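Local coordinates for CocE/NonD family hydrolase (PDB 3III), which is an alpha/beta-hydrolase of the CocE/NonD family that probably cleaves ester or amide bonds, although its physiological substrate is not established, at residues S460-D465 with V490-E495; L186-P191 with S314-Y319; R215-G220 with E232-A237. One frame throughout, in Å; residues are numbered along the deposited sequence.

Overall arrangement
Contact 2 (186-191 with 314-319) belongs to the central sheet of the alpha/beta-hydrolase fold, and contact 3 (215-220 with 232-237) is nested in the chain loop that it closes: the helices of contact 3 follow strand 186-192, where hydrolases of this fold commonly insert a cap. The centres of these two contacts are 33 Å apart. Contact 1 (460-465 with 490-495) comes later in the chain, in the C-terminal beta-rich region; its nearest atoms are about 11 Å from contact 3 and about 17 Å from contact 2, which lies on the opposite side of the chain's centre. Contact 3 is next to a bound palmitic acid, which Phe216 touches and the side chain of Trp217 approaches to about 5 Å.

Contact 1: residues S460-D465 with V490-E495; sequences SHRELD and VPVEIE
Arg462 lies across Val490 and Val492 at the start of strand 490-503, and its stem and one guanidinium face make the close-packed part of the contact. CG sits between the backbone N and the carbonyl carbon (chi1 67°), and from there the chain runs extended to NE over the two valines. CB and CD rest on CG1 of Val492, CD at 3.9 Å. Further out the chain crosses Val490 at about a right angle, with Arg462 NE 3.6 Å from Val490 CB. NH1 is bound to the carbonyls of Val459 and Leu482, which holds the group in place. The polar edge is looser and bridged by water. No direct hydrogen bond joins the segments; one water accepts from Arg462 NE (2.8 Å), in the guanidinium plane, and donates to Pro491 O, while a second accepts from Glu493 N and donates to Arg462 O (2.6 Å). Leu464 reaches Glu493 only through CD1, 3.6 Å from OE2; the other carboxylate oxygen, OE1, is bonded to Asn410. The loop after strand 447-458 thus lies against the start of strand 490-503, which pairs with strand 408-417 and whose Val492 and Ile494 pack on Leu425 and Leu457 of the five-stranded sheet.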
loop_
_atom_site.group_PDB
_atom_site.type_symbol
_atom_site.label_atom_id
_atom_site.label_comp_id
_atom_site.label_asym_id
_atom_site.label_seq_id
_atom_site.Cartn_x
_atom_site.Cartn_y
_atom_site.Cartn_z
ATOM N N SER A 460 6.284 -19.690 -14.857
ATOM C CA SER A 460 7.736 -19.955 -14.775
ATOM C C SER A 460 8.355 -19.457 -13.433
ATOM O O SER A 460 9.418 -19.916 -13.029
ATOM C CB SER A 460 8.495 -19.358 -15.956
ATOM O OG SER A 460 8.451 -17.963 -15.900
ATOM N N HIS A 461 7.632 -18.601 -12.719
ATOM C CA HIS A 461 8.059 -18.109 -11.396
ATOM C C HIS A 461 7.409 -18.818 -10.215
ATOM O O HIS A 461 7.453 -18.327 -9.069
ATOM C CB HIS A 461 7.719 -16.622 -11.320
ATOM C CG HIS A 461 8.574 -15.772 -12.204
ATOM N ND1 HIS A 461 9.169 -14.594 -11.775
ATOM C CD2 HIS A 461 8.962 -15.945 -13.487
ATOM C CE1 HIS A 461 9.858 -14.067 -12.772
ATOM N NE2 HIS A 461 9.756 -14.871 -13.822
ATOM N N ARG A 462 6.785 -19.954 -10.465
ATOM C CA ARG A 462 5.990 -20.639 -9.421
ATOM C C ARG A 462 6.740 -21.211 -8.207
ATOM O O ARG A 462 6.110 -21.649 -7.223
ATOM C CB ARG A 462 5.227 -21.821 -10.057
ATOM C CG ARG A 462 6.132 -22.929 -10.550
ATOM C CD ARG A 462 5.330 -23.955 -11.403
ATOM N NE ARG A 462 6.199 -24.999 -11.986
ATOM C CZ ARG A 462 6.963 -24.858 -13.070
ATOM N NH1 ARG A 462 7.004 -23.724 -13.764
ATOM N NH2 ARG A 462 7.691 -25.868 -13.466
ATOM N N GLU A 463 8.044 -21.344 -8.291
ATOM C CA GLU A 463 8.752 -22.107 -7.255
ATOM C C GLU A 463 8.635 -21.393 -5.900
ATOM O O GLU A 463 8.961 -20.204 -5.768
ATOM C CB GLU A 463 10.254 -22.261 -7.592
ATOM C CG GLU A 463 11.025 -23.110 -6.499
ATOM C CD GLU A 463 12.556 -23.141 -6.665
ATOM O OE1 GLU A 463 13.124 -22.264 -7.344
ATOM O OE2 GLU A 463 13.203 -24.012 -6.051
ATOM N N LEU A 464 8.138 -22.121 -4.910
ATOM C CA LEU A 464 7.834 -21.571 -3.592
ATOM C C LEU A 464 9.065 -21.506 -2.684
ATOM O O LEU A 464 9.911 -22.364 -2.729
ATOM C CB LEU A 464 6.745 -22.471 -2.938
ATOM C CG LEU A 464 5.337 -22.467 -3.525
ATOM C CD1 LEU A 464 4.450 -23.562 -2.910
ATOM C CD2 LEU A 464 4.695 -21.035 -3.358
ATOM N N ASP A 465 9.173 -20.437 -1.899
ATOM C CA ASP A 465 10.052 -20.362 -0.736
ATOM C C ASP A 465 9.336 -21.128 0.353
ATOM O O ASP A 465 8.329 -20.671 0.938
ATOM C CB ASP A 465 10.249 -18.908 -0.290
ATOM C CG ASP A 465 11.279 -18.762 0.782
ATOM O OD1 ASP A 465 11.253 -19.579 1.718
ATOM O OD2 ASP A 465 12.131 -17.819 0.688
ATOM N N VAL A 490 1.745 -28.560 -14.186
ATOM C CA VAL A 490 2.485 -28.157 -12.965
ATOM C C VAL A 490 1.549 -27.573 -11.898
ATOM O O VAL A 490 0.454 -27.016 -12.246
ATOM C CB VAL A 490 3.614 -27.186 -13.309
ATOM C CG1 VAL A 490 4.586 -27.815 -14.375
ATOM C CG2 VAL A 490 3.043 -25.879 -13.799
ATOM N N PRO A 491 1.907 -27.744 -10.600
ATOM C CA PRO A 491 1.129 -27.153 -9.515
ATOM C C PRO A 491 1.604 -25.747 -9.242
ATOM O O PRO A 491 2.824 -25.531 -9.218
ATOM C CB PRO A 491 1.470 -28.049 -8.313
ATOM C CG PRO A 491 2.831 -28.555 -8.640
ATOM C CD PRO A 491 2.888 -28.720 -10.085
ATOM N N VAL A 492 0.661 -24.817 -9.069
ATOM C CA VAL A 492 0.934 -23.423 -8.759
ATOM C C VAL A 492 0.068 -23.010 -7.603
ATOM O O VAL A 492 -1.036 -23.547 -7.407
ATOM C CB VAL A 492 0.704 -22.486 -9.951
ATOM C CG1 VAL A 492 1.620 -22.940 -11.183
ATOM C CG2 VAL A 492 -0.777 -22.419 -10.303
ATOM N N GLU A 493 0.574 -22.081 -6.831
ATOM C CA GLU A 493 -0.196 -21.462 -5.748
ATOM C C GLU A 493 -0.114 -19.977 -5.912
ATOM O O GLU A 493 0.992 -19.407 -5.952
ATOM C CB GLU A 493 0.362 -21.860 -4.396
ATOM C CG GLU A 493 0.221 -23.337 -4.183
ATOM C CD GLU A 493 0.764 -23.822 -2.877
ATOM O OE1 GLU A 493 0.731 -23.092 -1.872
ATOM O OE2 GLU A 493 1.198 -24.996 -2.852
ATOM N N ILE A 494 -1.287 -19.375 -6.068
ATOM C CA ILE A 494 -1.435 -17.970 -6.362
ATOM C C ILE A 494 -1.820 -17.222 -5.104
ATOM O O ILE A 494 -2.815 -17.579 -4.422
ATOM C CB ILE A 494 -2.471 -17.736 -7.457
ATOM C CG1 ILE A 494 -2.062 -18.492 -8.728
ATOM C CG2 ILE A 494 -2.591 -16.250 -7.828
ATOM C CD1 ILE A 494 -3.084 -18.319 -9.905
ATOM N N GLU A 495 -1.016 -16.206 -4.784
ATOM C CA GLU A 495 -1.280 -15.278 -3.628
ATOM C C GLU A 495 -2.453 -14.299 -3.924
ATOM O O GLU A 495 -2.272 -13.291 -4.602
ATOM C CB GLU A 495 0.015 -14.488 -3.301
ATOM C CG GLU A 495 -0.054 -13.510 -2.107
ATOM C CD GLU A 495 1.241 -12.721 -1.925
ATOM O OE1 GLU A 495 2.071 -12.712 -2.848
ATOM O OE2 GLU A 495 1.471 -12.137 -0.829
HETATM O O HOH W 1 3.528 -21.922 -6.794
HETATM O O HOH W 2 5.544 -26.494 -9.754
#

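Contact 2: residues L186-P191 with S314-Y319; sequences LKAMIP and SFFDFY
On the central sheet of this alpha/beta-hydrolase fold, Ala188 and Ile190 of strand 186-192 meet Phe315, Phe316 and Tyr319 of helix 306-319. The axes of segments 186-191 and 314-319 run almost antiparallel (171°) and approach to 8.5 Å. The small Ala188 CB sits among all three aromatic residues: 3.6 Å from Tyr319 CB, with CE1 of Phe316 and CE2 of Phe315 barely further away. Ile190 and Phe315 slide past each other in opposite directions. With the isoleucine chain extended at chi2 (176°), Ile190 CD1 is carried over one face of the Phe316 ring, 3.7 Å from the centroid and 19° off the normal, a CH-pi contact. Its CG1 comes 3.7 Å from Phe315 CE2. That same Phe315 CE2 also comes 3.4 Å from Met189 O, and the ring meets Trp327 edge-to-face. At the end of the helix segment Tyr319 CB lies 3.8 Å from Lys187 O, while the phenol leads away to a weak hydrogen bond with Glu289. Met189, a selenomethionine in the crystal, points its side chain to the opposite face of the sheet, where helix 170-179 lies. The backbone of the strand is bonded to its neighbours 162-168 and 262-267, and Lys187 NZ to Asn162. No hydrogen bond crosses between the two segments, so what joins them is buried apolar packing together with the one CH-pi contact.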
loop_
_atom_site.group_PDB
_atom_site.type_symbol
_atom_site.label_atom_id
_atom_site.label_comp_id
_atom_site.label_asym_id
_atom_site.label_seq_id
_atom_site.Cartn_x
_atom_site.Cartn_y
_atom_site.Cartn_z
ATOM N N LEU A 186 14.046 8.600 16.364
ATOM C CA LEU A 186 12.774 8.204 15.786
ATOM C C LEU A 186 12.057 7.420 16.896
ATOM O O LEU A 186 12.436 6.277 17.222
ATOM C CB LEU A 186 12.957 7.314 14.539
ATOM C CG LEU A 186 11.644 6.846 13.881
ATOM C CD1 LEU A 186 10.845 8.048 13.345
ATOM C CD2 LEU A 186 11.902 5.733 12.824
ATOM N N LYS A 187 11.040 8.035 17.489
ATOM C CA LYS A 187 10.335 7.484 18.645
ATOM C C LYS A 187 8.976 6.857 18.298
ATOM O O LYS A 187 8.386 6.191 19.149
ATOM C CB LYS A 187 10.102 8.565 19.717
ATOM C CG LYS A 187 11.388 9.232 20.236
ATOM C CD LYS A 187 12.345 8.228 20.856
ATOM C CE LYS A 187 13.615 8.891 21.455
ATOM N NZ LYS A 187 13.261 9.400 22.829
ATOM N N ALA A 188 8.488 7.051 17.066
ATOM C CA ALA A 188 7.179 6.521 16.630
ATOM C C ALA A 188 7.057 6.676 15.112
ATOM O O ALA A 188 7.677 7.590 14.532
ATOM C CB ALA A 188 6.037 7.276 17.339
HETATM N N MSE A 189 6.237 5.843 14.476
HETATM C CA MSE A 189 6.055 5.908 13.032
HETATM C C MSE A 189 4.640 5.532 12.650
HETATM O O MSE A 189 4.025 4.633 13.274
HETATM C CB MSE A 189 7.039 4.965 12.313
HETATM C CG MSE A 189 6.899 3.543 12.757
HETATM SE SE MSE A 189 8.336 2.351 12.061
HETATM C CE MSE A 189 7.881 2.576 10.089
ATOM N N ILE A 190 4.130 6.218 11.624
ATOM C CA ILE A 190 2.789 5.997 11.094
ATOM C C ILE A 190 2.917 5.821 9.554
ATOM O O ILE A 190 2.702 6.780 8.772
ATOM C CB ILE A 190 1.834 7.141 11.433
ATOM C CG1 ILE A 190 1.826 7.436 12.947
ATOM C CG2 ILE A 190 0.390 6.820 10.961
ATOM C CD1 ILE A 190 0.959 8.641 13.302
ATOM N N PRO A 191 3.347 4.615 9.119
ATOM C CA PRO A 191 3.360 4.341 7.686
ATOM C C PRO A 191 1.923 4.066 7.242
ATOM O O PRO A 191 1.387 2.954 7.432
ATOM C CB PRO A 191 4.227 3.096 7.580
ATOM C CG PRO A 191 4.069 2.423 8.928
ATOM C CD PRO A 191 4.024 3.539 9.891
ATOM N N SER A 314 -3.498 10.601 19.029
ATOM C CA SER A 314 -3.483 9.908 20.288
ATOM C C SER A 314 -2.177 9.060 20.423
ATOM O O SER A 314 -1.534 9.060 21.474
ATOM C CB SER A 314 -4.745 9.052 20.474
ATOM O OG SER A 314 -4.577 8.277 21.684
ATOM N N PHE A 315 -1.784 8.421 19.331
ATOM C CA PHE A 315 -0.554 7.608 19.259
ATOM C C PHE A 315 0.670 8.494 19.463
ATOM O O PHE A 315 1.531 8.195 20.297
ATOM C CB PHE A 315 -0.530 6.913 17.905
ATOM C CG PHE A 315 0.724 6.152 17.574
ATOM C CD1 PHE A 315 1.049 4.959 18.225
ATOM C CD2 PHE A 315 1.547 6.599 16.547
ATOM C CE1 PHE A 315 2.189 4.244 17.856
ATOM C CE2 PHE A 315 2.685 5.891 16.169
ATOM C CZ PHE A 315 3.008 4.689 16.839
ATOM N N PHE A 316 0.702 9.619 18.770
ATOM C CA PHE A 316 1.841 10.535 18.901
ATOM C C PHE A 316 1.868 11.269 20.251
ATOM O O PHE A 316 2.936 11.568 20.730
ATOM C CB PHE A 316 1.895 11.546 17.756
ATOM C CG PHE A 316 2.607 11.064 16.491
ATOM C CD1 PHE A 316 3.242 9.846 16.398
ATOM C CD2 PHE A 316 2.599 11.888 15.352
ATOM C CE1 PHE A 316 3.887 9.444 15.200
ATOM C CE2 PHE A 316 3.282 11.552 14.210
ATOM C CZ PHE A 316 3.918 10.296 14.118
ATOM N N ASP A 317 0.712 11.575 20.843
ATOM C CA ASP A 317 0.702 12.199 22.155
ATOM C C ASP A 317 1.320 11.215 23.152
ATOM O O ASP A 317 2.079 11.619 24.074
ATOM C CB ASP A 317 -0.719 12.520 22.635
ATOM C CG ASP A 317 -1.363 13.705 21.936
ATOM O OD1 ASP A 317 -0.685 14.502 21.234
ATOM O OD2 ASP A 317 -2.574 13.832 22.161
ATOM N N PHE A 318 1.037 9.916 22.971
ATOM C CA PHE A 318 1.676 8.920 23.872
ATOM C C PHE A 318 3.182 8.847 23.636
ATOM O O PHE A 318 3.948 8.876 24.589
ATOM C CB PHE A 318 1.038 7.548 23.690
ATOM C CG PHE A 318 1.439 6.541 24.717
ATOM C CD1 PHE A 318 0.713 6.405 25.879
ATOM C CD2 PHE A 318 2.535 5.713 24.513
ATOM C CE1 PHE A 318 1.088 5.453 26.892
ATOM C CE2 PHE A 318 2.891 4.739 25.493
ATOM C CZ PHE A 318 2.154 4.622 26.663
ATOM N N TYR A 319 3.612 8.692 22.377
ATOM C CA TYR A 319 5.024 8.402 22.076
ATOM C C TYR A 319 5.913 9.635 21.937
ATOM O O TYR A 319 7.087 9.550 22.284
ATOM C CB TYR A 319 5.203 7.416 20.868
ATOM C CG TYR A 319 4.768 6.036 21.238
ATOM C CD1 TYR A 319 5.495 5.273 22.139
ATOM C CD2 TYR A 319 3.555 5.544 20.799
ATOM C CE1 TYR A 319 5.058 4.048 22.543
ATOM C CE2 TYR A 319 3.108 4.322 21.190
ATOM C CZ TYR A 319 3.856 3.567 22.074
ATOM O OH TYR A 319 3.383 2.356 22.539
#

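Contact 3: residues R215-G220 with E232-A237; sequences RFWTQG and EDLIQA
Arg215 begins the contact with its aliphatic stem: CB and CG both touch the Ile235 CD1 methyl, CG at 3.6 Å, the two side chains crossing at about a right angle. The extended chain takes NE to Gln238 of the second helix and NH1 to a salt bridge with Glu535, beyond both helices. Phe216 turns away and touches the bound palmitic acid; the helix pair follows strand 186-192, consistent with a cap. Trp217 has CG anti to the backbone N (chi1 169°), which swings the indole round until CZ3 meets Leu234 CD1 at 3.8 Å. Trp138 stacks on the indole and Tyr76 OH is bonded to NE1. Thr218 points toward the neighbouring helix: its CG2 lies 3.8 Å from Leu234 CB and 4.0 Å from Ile235 CG1, while OG1 is bonded to Tyr214 O. Opposite, Asp233 is the N-cap of helix 234-240, its OD1 accepting from Gln236 N at 2.9 Å, nearly straight (170°) but from above the carboxylate plane (59° out of it). The segments thus meet through carbon, from leucine, isoleucine, the indole and the stems of arginine and threonine, while Arg215-Gln238 and Tyr214 OH to Leu234 O add polar links between the same helices.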
loop_
_atom_site.group_PDB
_atom_site.type_symbol
_atom_site.label_atom_id
_atom_site.label_comp_id
_atom_site.label_asym_id
_atom_site.label_seq_id
_atom_site.Cartn_x
_atom_site.Cartn_y
_atom_site.Cartn_z
ATOM N N ARG A 215 5.176 2.344 -14.372
ATOM C CA ARG A 215 5.785 3.158 -15.397
ATOM C C ARG A 215 5.280 4.586 -15.350
ATOM O O ARG A 215 6.048 5.519 -15.482
ATOM C CB ARG A 215 5.596 2.532 -16.776
ATOM C CG ARG A 215 6.171 1.152 -16.878
ATOM C CD ARG A 215 6.064 0.506 -18.256
ATOM N NE ARG A 215 6.702 -0.817 -18.200
ATOM C CZ ARG A 215 6.777 -1.658 -19.214
ATOM N NH1 ARG A 215 6.213 -1.368 -20.378
ATOM N NH2 ARG A 215 7.420 -2.802 -19.062
ATOM N N PHE A 216 3.997 4.766 -15.106
ATOM C CA PHE A 216 3.408 6.101 -14.933
ATOM C C PHE A 216 4.079 6.867 -13.761
ATOM O O PHE A 216 4.470 8.060 -13.864
ATOM C CB PHE A 216 1.941 5.896 -14.650
ATOM C CG PHE A 216 1.218 7.122 -14.114
ATOM C CD1 PHE A 216 0.875 8.156 -14.974
ATOM C CD2 PHE A 216 0.823 7.197 -12.782
ATOM C CE1 PHE A 216 0.178 9.258 -14.484
ATOM C CE2 PHE A 216 0.115 8.271 -12.316
ATOM C CZ PHE A 216 -0.193 9.301 -13.175
ATOM N N TRP A 217 4.288 6.131 -12.687
ATOM C CA TRP A 217 4.872 6.648 -11.463
ATOM C C TRP A 217 6.319 7.022 -11.740
ATOM O O TRP A 217 6.786 8.124 -11.382
ATOM C CB TRP A 217 4.760 5.564 -10.389
ATOM C CG TRP A 217 5.522 5.832 -9.177
ATOM C CD1 TRP A 217 5.212 6.717 -8.210
ATOM C CD2 TRP A 217 6.748 5.203 -8.778
ATOM N NE1 TRP A 217 6.178 6.706 -7.238
ATOM C CE2 TRP A 217 7.134 5.781 -7.562
ATOM C CE3 TRP A 217 7.565 4.220 -9.335
ATOM C CZ2 TRP A 217 8.283 5.388 -6.871
ATOM C CZ3 TRP A 217 8.711 3.825 -8.635
ATOM C CH2 TRP A 217 9.066 4.418 -7.444
ATOM N N THR A 218 7.051 6.092 -12.341
ATOM C CA THR A 218 8.447 6.358 -12.634
ATOM C C THR A 218 8.601 7.589 -13.523
ATOM O O THR A 218 9.420 8.468 -13.242
ATOM C CB THR A 218 9.154 5.176 -13.321
ATOM O OG1 THR A 218 9.089 4.031 -12.474
ATOM C CG2 THR A 218 10.630 5.572 -13.549
ATOM N N GLN A 219 7.825 7.636 -14.603
ATOM C CA GLN A 219 7.852 8.747 -15.538
ATOM C C GLN A 219 7.508 10.076 -14.893
ATOM O O GLN A 219 8.101 11.115 -15.213
ATOM C CB GLN A 219 6.925 8.462 -16.728
ATOM C CG GLN A 219 7.596 7.454 -17.581
ATOM C CD GLN A 219 6.709 6.832 -18.615
ATOM O OE1 GLN A 219 5.464 6.870 -18.535
ATOM N NE2 GLN A 219 7.340 6.235 -19.590
ATOM N N GLY A 220 6.551 10.025 -13.984
ATOM C CA GLY A 220 6.158 11.162 -13.182
ATOM C C GLY A 220 7.299 11.797 -12.374
ATOM O O GLY A 220 7.384 13.028 -12.280
ATOM N N GLU A 232 17.323 7.766 -11.148
ATOM C CA GLU A 232 17.509 6.363 -11.478
ATOM C C GLU A 232 16.473 5.945 -12.513
ATOM O O GLU A 232 15.304 6.223 -12.344
ATOM C CB GLU A 232 17.389 5.512 -10.228
ATOM C CG GLU A 232 17.515 4.029 -10.455
ATOM C CD GLU A 232 17.409 3.212 -9.159
ATOM O OE1 GLU A 232 16.946 3.771 -8.153
ATOM O OE2 GLU A 232 17.764 1.992 -9.199
ATOM N N ASP A 233 16.901 5.230 -13.553
ATOM C CA ASP A 233 16.001 4.803 -14.622
ATOM C C ASP A 233 15.337 3.471 -14.248
ATOM O O ASP A 233 15.812 2.369 -14.590
ATOM C CB ASP A 233 16.758 4.672 -15.942
ATOM C CG ASP A 233 15.851 4.321 -17.101
ATOM O OD1 ASP A 233 14.675 3.932 -16.927
ATOM O OD2 ASP A 233 16.350 4.408 -18.205
ATOM N N LEU A 234 14.210 3.585 -13.581
ATOM C CA LEU A 234 13.516 2.425 -13.072
ATOM C C LEU A 234 12.726 1.733 -14.156
ATOM O O LEU A 234 12.368 0.617 -13.979
ATOM C CB LEU A 234 12.620 2.796 -11.870
ATOM C CG LEU A 234 13.353 2.979 -10.542
ATOM C CD1 LEU A 234 12.431 3.714 -9.522
ATOM C CD2 LEU A 234 13.921 1.652 -10.004
ATOM N N ILE A 235 12.490 2.386 -15.289
ATOM C CA ILE A 235 11.878 1.718 -16.448
ATOM C C ILE A 235 12.885 0.637 -16.944
ATOM O O ILE A 235 12.568 -0.543 -17.119
ATOM C CB ILE A 235 11.549 2.735 -17.552
ATOM C CG1 ILE A 235 10.471 3.735 -17.082
ATOM C CG2 ILE A 235 11.054 2.054 -18.799
ATOM C CD1 ILE A 235 9.177 3.058 -16.734
ATOM N N GLN A 236 14.114 1.058 -17.139
ATOM C CA GLN A 236 15.148 0.134 -17.610
ATOM C C GLN A 236 15.458 -0.949 -16.555
ATOM O O GLN A 236 15.709 -2.120 -16.917
ATOM C CB GLN A 236 16.419 0.892 -18.049
ATOM C CG GLN A 236 17.546 -0.011 -18.565
ATOM C CD GLN A 236 17.127 -0.915 -19.756
ATOM O OE1 GLN A 236 16.253 -0.535 -20.549
ATOM N NE2 GLN A 236 17.781 -2.094 -19.909
ATOM N N ALA A 237 15.379 -0.603 -15.264
ATOM C CA ALA A 237 15.656 -1.560 -14.181
ATOM C C ALA A 237 14.633 -2.707 -14.283
ATOM O O ALA A 237 15.006 -3.902 -14.201
ATOM C CB ALA A 237 15.638 -0.869 -12.738
#